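Local coordinates for protein elongation factor G (Thermus thermophilus, PDB 2DY1) that binds GTP and magnesium and, as a member of the elongation factor G family, probably acts as a GTPase in the translocation step of protein synthesis, at residues E400-L412 / H432-V445. Sequence-based numbering, arbitrary orientation.
Sequences EALRKLLEEDPSL and HLATAKERLQDYGV
Ala-401 and Leu-405 of helix 392-408 pack on Leu-440 of helix 430-442, joining the two helices that lie on one side of the four-stranded antiparallel sheet of domain III, a beta-alpha-beta-beta-alpha-beta fold of ferredoxin type. Helices 400-408 and 432-442 come within 9.7 Å axis to axis, their N-to-C directions 127° apart. The tight part is apolar: Ala-401 CB sits 3.5 Å from Val-445 CG2 and also meets Leu-440 CD2. Leu-405 forks, with CG anti to the backbone N (chi1 180°); Leu-405 CD1 lies against Arg-439 CB at 3.8 Å, while CD2 reaches Leu-440 and Ala-436. Leu-402 and Leu-433 also touch strand 383-389, through Leu-387 and through Val-383 and Val-385. Tyr-443, at the Schellman end of its helix, is well covered too: Lys-404 CD stands 4.1 Å from the Tyr-443 ring centroid, nearly on the normal, in a CH-pi contact. Only past this ring does the solvent side begin, where the lysine runs out to the exposed Glu-400, to which Arg-403 also binds. By contrast, the extended Glu-408 is buried beside strand 285-294 and gripped side-on by the buried Arg-439, Arg-439 NH2 to Glu-408 OE1 at 2.9 Å and nearly straight, NE to OE2 more bent. Asp-294 takes a salt bridge from the same NH2, Asp-442 holds NH1, the backbone N of Val-293 bonds Glu-408 OE1 and its backbone O pairs with Tyr-443 OH. A leucine in place of Arg-439 would probably leave the Glu-408 carboxylate without its countercharge and Asp-294 and Asp-442 without this shared cation. Beyond Leu-405, Leu-412 CD1 approaches Ala-436 CB, and Leu-412 CD2 lies 3.3 Å from His-432 CE1. An Asx turn fixes Asp-409, whose OD1 accepts from Ser-411 N and OG. Asp-409 OD2 offers its syn lone pair to His-432 NE2 at 2.8 Å, in the imidazole plane and at 172°.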
loop_
_atom_site.group_PDB
_atom_site.type_symbol
_atom_site.label_atom_id
_atom_site.label_comp_id
_atom_site.label_asym_id
_atom_site.label_seq_id
_atom_site.Cartn_x
_atom_site.Cartn_y
_atom_site.Cartn_z
ATOM N N GLU A 400 1.010 -6.913 -22.484
ATOM C CA GLU A 400 2.349 -7.165 -21.989
ATOM C C GLU A 400 2.855 -6.042 -21.090
ATOM O O GLU A 400 3.560 -6.286 -20.107
ATOM C CB GLU A 400 3.308 -7.393 -23.167
ATOM C CG GLU A 400 4.779 -7.442 -22.798
ATOM C CD GLU A 400 5.140 -8.555 -21.823
ATOM O OE1 GLU A 400 6.262 -8.507 -21.273
ATOM O OE2 GLU A 400 4.321 -9.472 -21.606
ATOM N N ALA A 401 2.497 -4.806 -21.413
ATOM C CA ALA A 401 2.950 -3.689 -20.581
ATOM C C ALA A 401 2.294 -3.774 -19.196
ATOM O O ALA A 401 2.940 -3.469 -18.173
ATOM C CB ALA A 401 2.618 -2.338 -21.264
ATOM N N LEU A 402 1.027 -4.188 -19.158
ATOM C CA LEU A 402 0.331 -4.337 -17.877
ATOM C C LEU A 402 0.933 -5.487 -17.104
ATOM O O LEU A 402 1.017 -5.428 -15.879
ATOM C CB LEU A 402 -1.159 -4.583 -18.079
ATOM C CG LEU A 402 -1.966 -3.353 -18.494
ATOM C CD1 LEU A 402 -3.367 -3.789 -18.887
ATOM C CD2 LEU A 402 -2.020 -2.343 -17.355
ATOM N N ARG A 403 1.333 -6.546 -17.811
ATOM C CA ARG A 403 1.956 -7.674 -17.114
ATOM C C ARG A 403 3.214 -7.169 -16.380
ATOM O O ARG A 403 3.422 -7.470 -15.189
ATOM C CB ARG A 403 2.357 -8.767 -18.104
ATOM C CG ARG A 403 2.858 -10.056 -17.418
ATOM C CD ARG A 403 3.530 -11.000 -18.421
ATOM N NE ARG A 403 4.782 -10.435 -18.916
ATOM C CZ ARG A 403 5.883 -10.298 -18.178
ATOM N NH1 ARG A 403 5.891 -10.703 -16.914
ATOM N NH2 ARG A 403 6.957 -9.711 -18.687
ATOM N N LYS A 404 4.056 -6.415 -17.083
ATOM C CA LYS A 404 5.274 -5.859 -16.494
ATOM C C LYS A 404 4.934 -4.927 -15.320
ATOM O O LYS A 404 5.561 -4.972 -14.263
ATOM C CB LYS A 404 6.068 -5.049 -17.532
ATOM C CG LYS A 404 6.760 -5.870 -18.624
ATOM C CD LYS A 404 7.649 -4.927 -19.438
ATOM C CE LYS A 404 8.455 -5.680 -20.494
ATOM N NZ LYS A 404 7.598 -6.129 -21.621
ATOM N N LEU A 405 3.944 -4.068 -15.528
ATOM C CA LEU A 405 3.548 -3.116 -14.494
ATOM C C LEU A 405 3.116 -3.808 -13.212
ATOM O O LEU A 405 3.496 -3.377 -12.115
ATOM C CB LEU A 405 2.402 -2.238 -14.997
ATOM C CG LEU A 405 1.874 -1.184 -14.013
ATOM C CD1 LEU A 405 2.906 -0.057 -13.893
ATOM C CD2 LEU A 405 0.528 -0.637 -14.473
ATOM N N LEU A 406 2.323 -4.873 -13.335
ATOM C CA LEU A 406 1.845 -5.574 -12.145
ATOM C C LEU A 406 2.925 -6.449 -11.520
ATOM O O LEU A 406 2.835 -6.770 -10.338
ATOM C CB LEU A 406 0.568 -6.380 -12.464
ATOM C CG LEU A 406 -0.798 -5.682 -12.332
ATOM C CD1 LEU A 406 -1.137 -5.512 -10.862
ATOM C CD2 LEU A 406 -0.792 -4.319 -13.029
ATOM N N GLU A 407 3.928 -6.858 -12.295
ATOM C CA GLU A 407 5.041 -7.619 -11.707
ATOM C C GLU A 407 5.813 -6.661 -10.821
ATOM O O GLU A 407 6.204 -6.993 -9.693
ATOM C CB GLU A 407 6.026 -8.113 -12.767
ATOM C CG GLU A 407 5.672 -9.388 -13.433
ATOM C CD GLU A 407 5.571 -10.543 -12.457
ATOM O OE1 GLU A 407 6.417 -10.661 -11.530
ATOM O OE2 GLU A 407 4.642 -11.342 -12.638
ATOM N N GLU A 408 6.066 -5.466 -11.347
ATOM C CA GLU A 408 6.819 -4.467 -10.626
ATOM C C GLU A 408 6.009 -3.914 -9.466
ATOM O O GLU A 408 6.550 -3.643 -8.389
ATOM C CB GLU A 408 7.205 -3.347 -11.615
ATOM C CG GLU A 408 8.044 -2.259 -11.065
ATOM C CD GLU A 408 8.492 -1.316 -12.169
ATOM O OE1 GLU A 408 9.534 -1.577 -12.816
ATOM O OE2 GLU A 408 7.781 -0.314 -12.368
ATOM N N ASP A 409 4.693 -3.792 -9.651
ATOM C CA ASP A 409 3.868 -3.210 -8.602
ATOM C C ASP A 409 2.593 -3.976 -8.314
ATOM O O ASP A 409 1.528 -3.680 -8.840
ATOM C CB ASP A 409 3.533 -1.757 -8.968
ATOM C CG ASP A 409 2.783 -1.035 -7.874
ATOM O OD1 ASP A 409 2.562 -1.590 -6.767
ATOM O OD2 ASP A 409 2.411 0.124 -8.123
ATOM N N PRO A 410 2.697 -5.004 -7.462
ATOM C CA PRO A 410 1.547 -5.831 -7.086
ATOM C C PRO A 410 0.562 -5.115 -6.150
ATOM O O PRO A 410 -0.414 -5.728 -5.684
ATOM C CB PRO A 410 2.202 -7.065 -6.435
ATOM C CG PRO A 410 3.584 -7.082 -7.004
ATOM C CD PRO A 410 3.957 -5.622 -7.018
ATOM N N SER A 411 0.818 -3.835 -5.847
ATOM C CA SER A 411 -0.116 -3.083 -5.010
ATOM C C SER A 411 -1.242 -2.508 -5.872
ATOM O O SER A 411 -2.183 -1.916 -5.351
ATOM C CB SER A 411 0.576 -1.948 -4.239
ATOM O OG SER A 411 0.785 -0.802 -5.054
ATOM N N LEU A 412 -1.111 -2.643 -7.190
ATOM C CA LEU A 412 -2.176 -2.246 -8.108
ATOM C C LEU A 412 -3.029 -3.514 -8.306
ATOM O O LEU A 412 -2.536 -4.626 -8.099
ATOM C CB LEU A 412 -1.606 -1.862 -9.486
ATOM C CG LEU A 412 -0.800 -0.561 -9.546
ATOM C CD1 LEU A 412 0.048 -0.534 -10.816
ATOM C CD2 LEU A 412 -1.767 0.623 -9.500
ATOM N N HIS A 432 -0.389 7.648 -7.019
ATOM C CA HIS A 432 -0.037 6.263 -7.365
ATOM C C HIS A 432 -0.460 5.960 -8.813
ATOM O O HIS A 432 0.342 5.468 -9.617
ATOM C CB HIS A 432 -0.730 5.301 -6.393
ATOM C CG HIS A 432 -0.366 3.861 -6.605
ATOM N ND1 HIS A 432 -1.207 2.831 -6.249
ATOM C CD2 HIS A 432 0.749 3.282 -7.113
ATOM C CE1 HIS A 432 -0.625 1.674 -6.532
ATOM N NE2 HIS A 432 0.561 1.921 -7.057
ATOM N N LEU A 433 -1.715 6.257 -9.145
ATOM C CA LEU A 433 -2.227 5.976 -10.494
ATOM C C LEU A 433 -1.503 6.789 -11.561
ATOM O O LEU A 433 -1.260 6.307 -12.670
ATOM C CB LEU A 433 -3.738 6.238 -10.524
ATOM C CG LEU A 433 -4.544 5.200 -9.740
ATOM C CD1 LEU A 433 -5.984 5.685 -9.611
ATOM C CD2 LEU A 433 -4.481 3.825 -10.427
ATOM N N ALA A 434 -1.120 8.021 -11.233
ATOM C CA ALA A 434 -0.382 8.823 -12.196
ATOM C C ALA A 434 0.958 8.146 -12.500
ATOM O O ALA A 434 1.379 8.081 -13.654
ATOM C CB ALA A 434 -0.145 10.258 -11.637
ATOM N N THR A 435 1.627 7.627 -11.469
ATOM C CA THR A 435 2.909 6.974 -11.715
ATOM C C THR A 435 2.741 5.687 -12.509
ATOM O O THR A 435 3.657 5.293 -13.223
ATOM C CB THR A 435 3.711 6.681 -10.400
ATOM O OG1 THR A 435 3.008 5.754 -9.556
ATOM C CG2 THR A 435 3.978 7.995 -9.660
ATOM N N ALA A 436 1.578 5.049 -12.406
ATOM C CA ALA A 436 1.339 3.812 -13.174
ATOM C C ALA A 436 1.141 4.178 -14.652
ATOM O O ALA A 436 1.627 3.486 -15.544
ATOM C CB ALA A 436 0.100 3.079 -12.648
ATOM N N LYS A 437 0.404 5.252 -14.901
ATOM C CA LYS A 437 0.183 5.695 -16.278
ATOM C C LYS A 437 1.529 6.025 -16.911
ATOM O O LYS A 437 1.796 5.684 -18.068
ATOM C CB LYS A 437 -0.718 6.933 -16.280
ATOM C CG LYS A 437 -0.933 7.529 -17.662
ATOM C CD LYS A 437 -1.948 8.668 -17.608
ATOM C CE LYS A 437 -2.134 9.238 -19.023
ATOM N NZ LYS A 437 -2.916 10.507 -18.978
ATOM N N GLU A 438 2.366 6.723 -16.153
ATOM C CA GLU A 438 3.696 7.091 -16.619
ATOM C C GLU A 438 4.554 5.866 -16.861
ATOM O O GLU A 438 5.322 5.833 -17.815
ATOM C CB GLU A 438 4.381 8.007 -15.589
ATOM C CG GLU A 438 3.688 9.361 -15.493
ATOM C CD GLU A 438 4.070 10.150 -14.245
ATOM O OE1 GLU A 438 5.171 9.939 -13.696
ATOM O OE2 GLU A 438 3.264 11.012 -13.828
ATOM N N ARG A 439 4.439 4.862 -15.986
ATOM C CA ARG A 439 5.254 3.682 -16.163
ATOM C C ARG A 439 4.869 2.929 -17.439
ATOM O O ARG A 439 5.757 2.432 -18.135
ATOM C CB ARG A 439 5.165 2.777 -14.914
ATOM C CG ARG A 439 6.230 1.692 -14.909
ATOM C CD ARG A 439 7.620 2.293 -14.942
ATOM N NE ARG A 439 8.643 1.342 -14.488
ATOM C CZ ARG A 439 9.944 1.577 -14.586
ATOM N NH1 ARG A 439 10.381 2.720 -15.129
ATOM N NH2 ARG A 439 10.825 0.693 -14.118
ATOM N N LEU A 440 3.571 2.851 -17.737
ATOM C CA LEU A 440 3.104 2.198 -18.958
ATOM C C LEU A 440 3.716 2.965 -20.147
ATOM O O LEU A 440 4.137 2.362 -21.141
ATOM C CB LEU A 440 1.571 2.215 -19.001
ATOM C CG LEU A 440 0.954 1.258 -17.968
ATOM C CD1 LEU A 440 -0.549 1.453 -17.836
ATOM C CD2 LEU A 440 1.258 -0.186 -18.414
ATOM N N GLN A 441 3.787 4.291 -20.031
ATOM C CA GLN A 441 4.403 5.114 -21.093
ATOM C C GLN A 441 5.897 4.743 -21.250
ATOM O O GLN A 441 6.428 4.721 -22.357
ATOM C CB GLN A 441 4.231 6.600 -20.730
ATOM C CG GLN A 441 5.057 7.601 -21.534
ATOM C CD GLN A 441 4.910 9.023 -20.976
ATOM O OE1 GLN A 441 5.067 9.264 -19.755
ATOM N NE2 GLN A 441 4.596 9.962 -21.852
ATOM N N ASP A 442 6.589 4.455 -20.145
ATOM C CA ASP A 442 7.997 4.078 -20.219
ATOM C C ASP A 442 8.134 2.782 -20.982
ATOM O O ASP A 442 9.163 2.542 -21.616
ATOM C CB ASP A 442 8.615 3.839 -18.836
ATOM C CG ASP A 442 8.607 5.061 -17.961
ATOM O OD1 ASP A 442 8.443 6.182 -18.479
ATOM O OD2 ASP A 442 8.789 4.895 -16.723
ATOM N N TYR A 443 7.106 1.942 -20.874
ATOM C CA TYR A 443 7.106 0.638 -21.545
ATOM C C TYR A 443 6.625 0.757 -22.991
ATOM O O TYR A 443 6.491 -0.253 -23.688
ATOM C CB TYR A 443 6.219 -0.363 -20.809
ATOM C CG TYR A 443 6.667 -0.695 -19.383
ATOM C CD1 TYR A 443 8.011 -0.678 -19.036
ATOM C CD2 TYR A 443 5.735 -1.079 -18.420
ATOM C CE1 TYR A 443 8.426 -1.048 -17.744
ATOM C CE2 TYR A 443 6.137 -1.450 -17.132
ATOM C CZ TYR A 443 7.481 -1.436 -16.812
ATOM O OH TYR A 443 7.907 -1.875 -15.565
ATOM N N GLY A 444 6.354 1.982 -23.426
ATOM C CA GLY A 444 5.937 2.203 -24.817
ATOM C C GLY A 444 4.441 2.221 -25.101
ATOM O O GLY A 444 4.009 2.175 -26.255
ATOM N N VAL A 445 3.636 2.333 -24.060
ATOM C CA VAL A 445 2.198 2.296 -24.231
ATOM C C VAL A 445 1.502 3.523 -23.686
ATOM O O VAL A 445 1.706 3.896 -22.540
ATOM C CB VAL A 445 1.630 1.043 -23.529
ATOM C CG1 VAL A 445 0.124 0.928 -23.760
ATOM C CG2 VAL A 445 2.360 -0.205 -24.043
#